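Local coordinates for protein putative O-methyltransferase (Klebsiella pneumoniae subsp. pneumoniae, PDB 3TFW) that probably transfers a methyl group from S-adenosylmethionine to an oxygen of a substrate that has not been identified, at residues R32-N37 and N107-A111; L73-I79 and V103-L108; N149-R154 and Q192-M197. All blocks are in the same frame, centred on the assembly; numbering follows the deposited sequence.

Contact 1 (R32-N37 and N107-A111); sequences RVLENN and NLQLA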
loop_
_atom_site.group_PDB
_atom_site.type_symbol
_atom_site.label_atom_id
_atom_site.label_comp_id
_atom_site.label_asym_id
_atom_site.label_seq_id
_atom_site.Cartn_x
_atom_site.Cartn_y
_atom_site.Cartn_z
ATOM N N ARG A 32 -12.232 -6.332 21.299
ATOM C CA ARG A 32 -12.090 -5.998 22.713
ATOM C C ARG A 32 -11.051 -4.895 22.932
ATOM O O ARG A 32 -11.248 -4.009 23.768
ATOM C CB ARG A 32 -11.743 -7.243 23.524
ATOM C CG ARG A 32 -11.922 -7.078 25.023
ATOM C CD ARG A 32 -12.037 -8.426 25.715
ATOM N NE ARG A 32 -11.817 -8.300 27.154
ATOM C CZ ARG A 32 -11.862 -9.309 28.016
ATOM N NH1 ARG A 32 -12.126 -10.543 27.598
ATOM N NH2 ARG A 32 -11.645 -9.081 29.302
ATOM N N VAL A 33 -9.958 -4.942 22.169
ATOM C CA VAL A 33 -8.939 -3.880 22.224
ATOM C C VAL A 33 -9.559 -2.511 21.956
ATOM O O VAL A 33 -9.298 -1.558 22.691
ATOM C CB VAL A 33 -7.764 -4.159 21.240
ATOM C CG1 VAL A 33 -6.913 -2.909 21.035
ATOM C CG2 VAL A 33 -6.912 -5.305 21.756
ATOM N N LEU A 34 -10.391 -2.423 20.915
ATOM C CA LEU A 34 -11.039 -1.169 20.535
ATOM C C LEU A 34 -12.060 -0.736 21.591
ATOM O O LEU A 34 -12.161 0.445 21.917
ATOM C CB LEU A 34 -11.714 -1.292 19.153
ATOM C CG LEU A 34 -10.823 -1.334 17.901
ATOM C CD1 LEU A 34 -11.627 -1.746 16.665
ATOM C CD2 LEU A 34 -10.105 -0.006 17.653
ATOM N N GLU A 35 -12.802 -1.703 22.126
ATOM C CA GLU A 35 -13.746 -1.446 23.228
ATOM C C GLU A 35 -13.021 -0.836 24.433
ATOM O O GLU A 35 -13.505 0.129 25.040
ATOM C CB GLU A 35 -14.463 -2.744 23.635
ATOM C CG GLU A 35 -15.487 -3.237 22.622
ATOM C CD GLU A 35 -15.971 -4.675 22.868
ATOM O OE1 GLU A 35 -15.537 -5.336 23.839
ATOM O OE2 GLU A 35 -16.798 -5.150 22.065
ATOM N N ASN A 36 -11.857 -1.404 24.768
ATOM C CA ASN A 36 -11.012 -0.902 25.857
ATOM C C ASN A 36 -10.545 0.531 25.637
ATOM O O ASN A 36 -10.564 1.354 26.564
ATOM C CB ASN A 36 -9.780 -1.798 26.036
ATOM C CG ASN A 36 -10.101 -3.133 26.669
ATOM O OD1 ASN A 36 -11.202 -3.350 27.189
ATOM N ND2 ASN A 36 -9.126 -4.051 26.634
ATOM N N ASN A 37 -10.098 0.825 24.412
ATOM C CA ASN A 37 -9.660 2.176 24.053
ATOM C C ASN A 37 -10.756 3.219 24.253
ATOM O O ASN A 37 -10.519 4.280 24.839
ATOM C CB ASN A 37 -9.153 2.209 22.599
ATOM C CG ASN A 37 -7.847 1.457 22.425
ATOM O OD1 ASN A 37 -7.293 0.936 23.386
ATOM N ND2 ASN A 37 -7.345 1.409 21.194
ATOM N N ASN A 107 -3.889 -4.020 26.645
ATOM C CA ASN A 107 -4.269 -4.576 25.347
ATOM C C ASN A 107 -3.225 -5.530 24.767
ATOM O O ASN A 107 -3.576 -6.526 24.131
ATOM C CB ASN A 107 -4.566 -3.454 24.342
ATOM C CG ASN A 107 -5.857 -2.726 24.640
ATOM O OD1 ASN A 107 -6.761 -3.272 25.278
ATOM N ND2 ASN A 107 -5.958 -1.485 24.175
ATOM N N LEU A 108 -1.949 -5.209 24.987
ATOM C CA LEU A 108 -0.842 -6.066 24.571
ATOM C C LEU A 108 -0.929 -7.427 25.261
ATOM O O LEU A 108 -0.722 -8.462 24.632
ATOM C CB LEU A 108 0.518 -5.391 24.844
ATOM C CG LEU A 108 0.805 -4.113 24.029
ATOM C CD1 LEU A 108 2.075 -3.405 24.492
ATOM C CD2 LEU A 108 0.837 -4.373 22.516
ATOM N N GLN A 109 -1.256 -7.415 26.549
ATOM C CA GLN A 109 -1.356 -8.640 27.329
ATOM C C GLN A 109 -2.560 -9.454 26.869
ATOM O O GLN A 109 -2.445 -10.659 26.623
ATOM C CB GLN A 109 -1.444 -8.310 28.826
ATOM C CG GLN A 109 -1.273 -9.522 29.747
ATOM C CD GLN A 109 -1.725 -9.250 31.177
ATOM O OE1 GLN A 109 -1.442 -8.192 31.752
ATOM N NE2 GLN A 109 -2.426 -10.214 31.760
ATOM N N LEU A 110 -3.701 -8.783 26.734
ATOM C CA LEU A 110 -4.941 -9.396 26.265
ATOM C C LEU A 110 -4.754 -10.108 24.919
ATOM O O LEU A 110 -5.249 -11.225 24.716
ATOM C CB LEU A 110 -6.039 -8.319 26.184
ATOM C CG LEU A 110 -7.291 -8.485 25.315
ATOM C CD1 LEU A 110 -8.124 -9.695 25.709
ATOM C CD2 LEU A 110 -8.121 -7.218 25.405
ATOM N N ALA A 111 -4.010 -9.464 24.018
ATOM C CA ALA A 111 -3.782 -9.987 22.680
ATOM C C ALA A 111 -2.659 -11.015 22.599
ATOM O O ALA A 111 -2.424 -11.582 21.535
ATOM C CB ALA A 111 -3.524 -8.835 21.697
#
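Arg-32, on helix 28-39, lays its aliphatic part against Leu-110 on helix 98-110. The chain runs extended, its CG 3.8 Å from Leu-110 CD2, and the guanidinium beyond it has Leu-110 CD1 over one face, offset toward the rim. One residue on, Val-33 places both methyls against the side chain of Asn-107: CG1 lies 3.6 Å from Asn-107 ND2, and CG2 lies 4.0 Å from Asn-107 CB. A turn later comes the main polar link. Asn-36 has CG anti to its carbonyl carbon (chi1 -73°), which turns the amide toward Asn-107 on the other helix; the two side chains slide past each other in opposite directions. Asn-36 ND2 donates to Asn-107 OD1 at 2.8 Å, with a nearly straight N-H angle of 172°. The two amides are almost coplanar, and the donor approaches nearly along the C=O axis. The same ND2 has Leu-110 CD2 3.5 Å away, so a methyl borders the bond. Asn-37 finishes the row: Asn-107 ND2 reaches its OD1 at 2.9 Å, but the bond is weak, bent to 125°, with the two amide planes well turned from each other. The other end of Asn-37, ND2, is bonded to Asp-46, its stronger partner, while Asn-107 ND2 also bonds straight to Gly-74 O. The chemistry is that of a buried amide with its oxygen and nitrogen both engaged. Gly-74 O can only accept, which marks the nitrogen end of Asn-107 and leaves its oxygen for Asn-36 ND2; the result is a polar link flanked by the methyls of Val-33 and Leu-110, in a partly buried seam between the two helices.

Contact 2 (L73-I79 and V103-L108); sequences LGGYSTI and VARENL
Asn-107 holds CG anti to its carbonyl carbon (chi1 -72°), which swings the amide toward the loop ahead of helix 76-82 and brings ND2 to 2.8 Å from Gly-74 O. The bond is nearly straight, 174° at the hydrogen, and arrives in the carbonyl plane on a lone pair and in the plane of the donor amide. Ile-79 likewise has CG1 anti to its carbonyl carbon (chi1 -69°), and the extended end carries CD1 to 3.6 Å from Asn-107 O, while CG1 touches Leu-108 CD2. Thr-78 adds its methyl, CG2 lying 4.0 Å from Leu-108 CD2, with the two side chains crossing at about a right angle. These contacts join the first turn of helix 76-82 to helix 98-110. The hydroxyl of Thr-78 turns instead to Glu-69.

In the loop the backbones come close: Gly-74 CA is 4.2 Å from Ala-104 CA. Both small residues allow it. Ala-104 CB rests 3.5 Å from Leu-73 O, and Ala-104 CA points its hydrogen at Gly-74 O, a CA-H...O contact of 3.5 Å. Gly-75 follows at the N-cap position of the helix; its backbone angles leave no room for a side chain beside the preceding carbonyl O, and its CA faces Ala-104 CB and Leu-108.

Residues 73-75 belong to the glycine-rich loop between strand 66-70 and helix 76-82 of the class I methyltransferase fold, which in relatives passes close to S-adenosylmethionine and probably does so here; Leu-73 N is bonded to Glu-95, at the end of the neighbouring strand. Chemically, the Gly-74 carbonyl is buried yet satisfied: a straight hydrogen bond from the Asn-107 amide holds its oxygen, with a weaker CA-H...O contact beside it, so the loop is tied to helix 98-110 through its backbone.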
loop_
_atom_site.group_PDB
_atom_site.type_symbol
_atom_site.label_atom_id
_atom_site.label_comp_id
_atom_site.label_asym_id
_atom_site.label_seq_id
_atom_site.Cartn_x
_atom_site.Cartn_y
_atom_site.Cartn_z
ATOM N N LEU A 73 -0.545 4.810 21.166
ATOM C CA LEU A 73 -1.952 5.013 21.543
ATOM C C LEU A 73 -2.398 3.840 22.429
ATOM O O LEU A 73 -1.805 3.619 23.495
ATOM C CB LEU A 73 -2.859 5.213 20.300
ATOM C CG LEU A 73 -4.326 5.657 20.497
ATOM C CD1 LEU A 73 -4.474 7.022 21.191
ATOM C CD2 LEU A 73 -5.090 5.657 19.167
ATOM N N GLY A 74 -3.387 3.065 21.980
ATOM C CA GLY A 74 -3.904 1.933 22.757
ATOM C C GLY A 74 -3.335 0.596 22.308
ATOM O O GLY A 74 -3.729 -0.468 22.812
ATOM N N GLY A 75 -2.421 0.650 21.343
ATOM C CA GLY A 75 -1.763 -0.550 20.852
ATOM C C GLY A 75 -2.537 -1.307 19.783
ATOM O O GLY A 75 -2.220 -2.447 19.508
ATOM N N TYR A 76 -3.524 -0.677 19.149
ATOM C CA TYR A 76 -4.294 -1.381 18.109
ATOM C C TYR A 76 -3.411 -1.712 16.891
ATOM O O TYR A 76 -3.338 -2.869 16.454
ATOM C CB TYR A 76 -5.515 -0.563 17.704
ATOM C CG TYR A 76 -6.415 -1.225 16.673
ATOM C CD1 TYR A 76 -7.255 -2.289 17.018
ATOM C CD2 TYR A 76 -6.423 -0.778 15.349
ATOM C CE1 TYR A 76 -8.093 -2.886 16.055
ATOM C CE2 TYR A 76 -7.246 -1.363 14.396
ATOM C CZ TYR A 76 -8.082 -2.405 14.753
ATOM O OH TYR A 76 -8.885 -2.973 13.788
ATOM N N SER A 77 -2.718 -0.707 16.369
ATOM C CA SER A 77 -1.803 -0.939 15.240
ATOM C C SER A 77 -0.657 -1.853 15.644
ATOM O O SER A 77 -0.180 -2.672 14.843
ATOM C CB SER A 77 -1.258 0.379 14.708
ATOM O OG SER A 77 -2.285 1.074 14.023
ATOM N N THR A 78 -0.218 -1.692 16.892
ATOM C CA THR A 78 0.861 -2.492 17.459
ATOM C C THR A 78 0.509 -3.970 17.342
ATOM O O THR A 78 1.323 -4.768 16.927
ATOM C CB THR A 78 1.117 -2.172 18.947
ATOM O OG1 THR A 78 0.977 -0.764 19.174
ATOM C CG2 THR A 78 2.519 -2.641 19.353
ATOM N N ILE A 79 -0.718 -4.315 17.705
ATOM C CA ILE A 79 -1.140 -5.710 17.690
ATOM C C ILE A 79 -1.217 -6.287 16.287
ATOM O O ILE A 79 -0.776 -7.414 16.073
ATOM C CB ILE A 79 -2.459 -5.916 18.446
ATOM C CG1 ILE A 79 -2.214 -5.706 19.946
ATOM C CG2 ILE A 79 -2.979 -7.336 18.225
ATOM C CD1 ILE A 79 -3.487 -5.307 20.712
ATOM N N VAL A 103 -3.264 1.797 29.142
ATOM C CA VAL A 103 -4.267 1.108 28.332
ATOM C C VAL A 103 -3.607 0.159 27.328
ATOM O O VAL A 103 -4.026 -0.993 27.167
ATOM C CB VAL A 103 -5.164 2.134 27.603
ATOM C CG1 VAL A 103 -6.129 1.448 26.632
ATOM C CG2 VAL A 103 -5.927 2.975 28.623
ATOM N N ALA A 104 -2.573 0.650 26.651
ATOM C CA ALA A 104 -1.824 -0.163 25.690
ATOM C C ALA A 104 -1.240 -1.443 26.327
ATOM O O ALA A 104 -1.307 -2.528 25.729
ATOM C CB ALA A 104 -0.727 0.676 25.046
ATOM N N ARG A 105 -0.697 -1.310 27.542
ATOM C CA ARG A 105 -0.095 -2.456 28.264
ATOM C C ARG A 105 -1.136 -3.559 28.454
ATOM O O ARG A 105 -0.875 -4.744 28.209
ATOM C CB ARG A 105 0.470 -2.035 29.629
ATOM C CG ARG A 105 1.686 -1.125 29.578
ATOM C CD ARG A 105 2.378 -0.986 30.937
ATOM N NE ARG A 105 1.481 -0.623 32.033
ATOM C CZ ARG A 105 1.357 0.605 32.527
ATOM N NH1 ARG A 105 2.078 1.600 32.032
ATOM N NH2 ARG A 105 0.506 0.839 33.521
ATOM N N GLU A 106 -2.332 -3.153 28.860
ATOM C CA GLU A 106 -3.433 -4.089 29.045
ATOM C C GLU A 106 -3.852 -4.774 27.744
ATOM O O GLU A 106 -4.126 -5.971 27.739
ATOM C CB GLU A 106 -4.609 -3.389 29.722
ATOM C CG GLU A 106 -4.296 -3.029 31.169
ATOM C CD GLU A 106 -5.322 -2.120 31.823
ATOM O OE1 GLU A 106 -6.301 -1.712 31.149
ATOM O OE2 GLU A 106 -5.143 -1.806 33.025
ATOM N N ASN A 107 -3.889 -4.020 26.645
ATOM C CA ASN A 107 -4.269 -4.576 25.347
ATOM C C ASN A 107 -3.225 -5.530 24.767
ATOM O O ASN A 107 -3.576 -6.526 24.131
ATOM C CB ASN A 107 -4.566 -3.454 24.342
ATOM C CG ASN A 107 -5.857 -2.726 24.640
ATOM O OD1 ASN A 107 -6.761 -3.272 25.278
ATOM N ND2 ASN A 107 -5.958 -1.485 24.175
ATOM N N LEU A 108 -1.949 -5.209 24.987
ATOM C CA LEU A 108 -0.842 -6.066 24.571
ATOM C C LEU A 108 -0.929 -7.427 25.261
ATOM O O LEU A 108 -0.722 -8.462 24.632
ATOM C CB LEU A 108 0.518 -5.391 24.844
ATOM C CG LEU A 108 0.805 -4.113 24.029
ATOM C CD1 LEU A 108 2.075 -3.405 24.492
ATOM C CD2 LEU A 108 0.837 -4.373 22.516
#

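Contact 3 (N149-R154 and Q192-M197); sequences NPHYLR and QFIEMM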
loop_
_atom_site.group_PDB
_atom_site.type_symbol
_atom_site.label_atom_id
_atom_site.label_comp_id
_atom_site.label_asym_id
_atom_site.label_seq_id
_atom_site.Cartn_x
_atom_site.Cartn_y
_atom_site.Cartn_z
ATOM N N ASN A 149 7.744 15.214 13.397
ATOM C CA ASN A 149 7.950 14.285 12.282
ATOM C C ASN A 149 9.335 14.299 11.629
ATOM O O ASN A 149 9.916 13.229 11.439
ATOM C CB ASN A 149 6.841 14.419 11.226
ATOM C CG ASN A 149 5.770 13.355 11.396
ATOM O OD1 ASN A 149 5.369 13.035 12.526
ATOM N ND2 ASN A 149 5.326 12.772 10.280
ATOM N N PRO A 150 9.889 15.493 11.312
ATOM C CA PRO A 150 11.193 15.436 10.652
ATOM C C PRO A 150 12.277 14.839 11.553
ATOM O O PRO A 150 13.176 14.163 11.053
ATOM C CB PRO A 150 11.493 16.897 10.296
ATOM C CG PRO A 150 10.556 17.707 11.121
ATOM C CD PRO A 150 9.371 16.873 11.406
ATOM N N HIS A 151 12.174 15.061 12.864
ATOM C CA HIS A 151 13.104 14.454 13.825
ATOM C C HIS A 151 12.969 12.936 13.866
ATOM O O HIS A 151 13.966 12.210 13.950
ATOM C CB HIS A 151 12.888 15.036 15.232
ATOM C CG HIS A 151 13.129 16.511 15.319
ATOM N ND1 HIS A 151 14.381 17.067 15.193
ATOM C CD2 HIS A 151 12.278 17.542 15.536
ATOM C CE1 HIS A 151 14.292 18.380 15.319
ATOM N NE2 HIS A 151 13.026 18.695 15.525
ATOM N N TYR A 152 11.726 12.463 13.821
ATOM C CA TYR A 152 11.459 11.033 13.772
ATOM C C TYR A 152 12.055 10.398 12.518
ATOM O O TYR A 152 12.630 9.313 12.587
ATOM C CB TYR A 152 9.958 10.754 13.883
ATOM C CG TYR A 152 9.378 11.224 15.195
ATOM C CD1 TYR A 152 10.092 11.072 16.383
ATOM C CD2 TYR A 152 8.135 11.858 15.248
ATOM C CE1 TYR A 152 9.591 11.524 17.593
ATOM C CE2 TYR A 152 7.610 12.305 16.470
ATOM C CZ TYR A 152 8.353 12.132 17.628
ATOM O OH TYR A 152 7.859 12.554 18.834
ATOM N N LEU A 153 11.960 11.095 11.385
ATOM C CA LEU A 153 12.552 10.594 10.140
ATOM C C LEU A 153 14.078 10.465 10.228
ATOM O O LEU A 153 14.660 9.492 9.736
ATOM C CB LEU A 153 12.153 11.471 8.940
ATOM C CG LEU A 153 12.529 10.961 7.530
ATOM C CD1 LEU A 153 12.129 9.489 7.282
ATOM C CD2 LEU A 153 11.900 11.851 6.465
ATOM N N ARG A 154 14.720 11.452 10.851
ATOM C CA ARG A 154 16.172 11.413 11.041
ATOM C C ARG A 154 16.596 10.182 11.849
ATOM O O ARG A 154 17.503 9.454 11.440
ATOM C CB ARG A 154 16.674 12.707 11.695
ATOM C CG ARG A 154 18.169 12.686 12.025
ATOM C CD ARG A 154 18.650 14.025 12.586
ATOM N NE ARG A 154 18.178 14.252 13.946
ATOM C CZ ARG A 154 17.193 15.086 14.249
ATOM N NH1 ARG A 154 16.591 15.778 13.289
ATOM N NH2 ARG A 154 16.808 15.236 15.504
ATOM N N GLN A 192 7.692 19.584 6.351
ATOM C CA GLN A 192 9.131 19.405 6.551
ATOM C C GLN A 192 9.535 17.942 6.333
ATOM O O GLN A 192 10.545 17.663 5.694
ATOM C CB GLN A 192 9.522 19.778 7.977
ATOM C CG GLN A 192 9.928 21.208 8.243
ATOM C CD GLN A 192 10.574 21.316 9.605
ATOM O OE1 GLN A 192 9.886 21.365 10.628
ATOM N NE2 GLN A 192 11.903 21.299 9.633
ATOM N N PHE A 193 8.750 17.038 6.916
ATOM C CA PHE A 193 8.885 15.576 6.793
ATOM C C PHE A 193 8.855 15.093 5.335
ATOM O O PHE A 193 9.768 14.394 4.882
ATOM C CB PHE A 193 7.745 14.950 7.606
ATOM C CG PHE A 193 7.666 13.454 7.548
ATOM C CD1 PHE A 193 8.536 12.664 8.292
ATOM C CD2 PHE A 193 6.664 12.834 6.806
ATOM C CE1 PHE A 193 8.434 11.265 8.267
ATOM C CE2 PHE A 193 6.547 11.440 6.782
ATOM C CZ PHE A 193 7.443 10.657 7.519
ATOM N N ILE A 194 7.804 15.469 4.608
ATOM C CA ILE A 194 7.662 15.105 3.197
ATOM C C ILE A 194 8.812 15.668 2.348
ATOM O O ILE A 194 9.416 14.951 1.545
ATOM C CB ILE A 194 6.268 15.520 2.644
ATOM C CG1 ILE A 194 5.190 14.595 3.216
ATOM C CG2 ILE A 194 6.245 15.470 1.111
ATOM C CD1 ILE A 194 3.788 15.191 3.224
ATOM N N GLU A 195 9.140 16.939 2.560
ATOM C CA GLU A 195 10.224 17.580 1.818
ATOM C C GLU A 195 11.601 16.969 2.113
ATOM O O GLU A 195 12.391 16.764 1.196
ATOM C CB GLU A 195 10.203 19.092 2.047
ATOM C CG GLU A 195 9.083 19.758 1.228
ATOM C CD GLU A 195 8.687 21.137 1.725
ATOM O OE1 GLU A 195 9.393 21.706 2.593
ATOM O OE2 GLU A 195 7.650 21.647 1.242
HETATM N N MSE A 196 11.863 16.671 3.386
HETATM C CA MSE A 196 13.078 15.979 3.811
HETATM C C MSE A 196 13.162 14.623 3.109
HETATM O O MSE A 196 14.215 14.243 2.586
HETATM C CB MSE A 196 13.050 15.792 5.336
HETATM C CG MSE A 196 14.273 15.135 5.941
HETATM SE SE MSE A 196 14.082 14.808 7.882
HETATM C CE MSE A 196 15.521 13.512 8.065
HETATM N N MSE A 197 12.044 13.907 3.103
HETATM C CA MSE A 197 11.962 12.589 2.485
HETATM C C MSE A 197 12.266 12.651 0.985
HETATM O O MSE A 197 13.047 11.853 0.466
HETATM C CB MSE A 197 10.578 11.995 2.730
HETATM C CG MSE A 197 10.321 10.619 2.121
HETATM SE SE MSE A 197 8.627 9.881 2.815
HETATM C CE MSE A 197 9.147 9.914 4.686
#
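Leu-153 is the main bump of this contact: its branched end pushes into a hollow of helix 185-199 walled by Phe-193, Met-196 and Met-197. CD2 sits 3.7 Å from Phe-193 O, and Met-197, bent round at chi3, sets its CE 3.8 Å from Leu-153 CD2. Lower down, Leu-153 CB lies 3.8 Å from Phe-193 CE1. In return Met-196, a selenomethionine with an extended chain, fills the dip beside Pro-150: its SE comes to 3.4 Å from Pro-150 O, and its CE rests 3.6 Å from Arg-154 N. Leu-153 and Met-196 reach toward each other tip to tip. The axes of segments 149-154 and 192-197 approach to 8.7 Å, at 35°, side by side on one face of the Rossmann-like sheet; helix 149-158 is the crossover between parallel strands 139-142 and 165-169, and Phe-193 also leans on Ile-142. At the start of that helix Asn-149 covers one face of the Phe-193 ring: its ND2 hangs 3.6 Å above the ring plane, over the centre, with the amide steeply turned to the ring. Nearer the surface Pro-150 CG nudges the Gln-192 side chain. Ile-194, pointing away from the contact, packs on Ala-22 of the second subunit, and Met-197 also touches Leu-23 of that subunit.

Contacts 1 and 2 form one continuous block, their centres 6 Å apart, because both are built on helix 98-110 and share Asn-107. Side chains join them as well: Val-33 CG2 of contact 1 lies 3.6 Å from Ile-79 CD1 of contact 2. Helix 28-39 also touches the glycine-rich loop directly, Asn-37 OD1 lying 3.6 Å from Gly-74 CA; the loop at 73-75 probably lies at the cofactor site, as in related methyltransferases. Contact 3 belongs to the opposite side of the chain's centre. Its centre is about 31 Å from that of contact 1 and about 25 Å from that of contact 2, whose nearest atoms remain about 12 Å away.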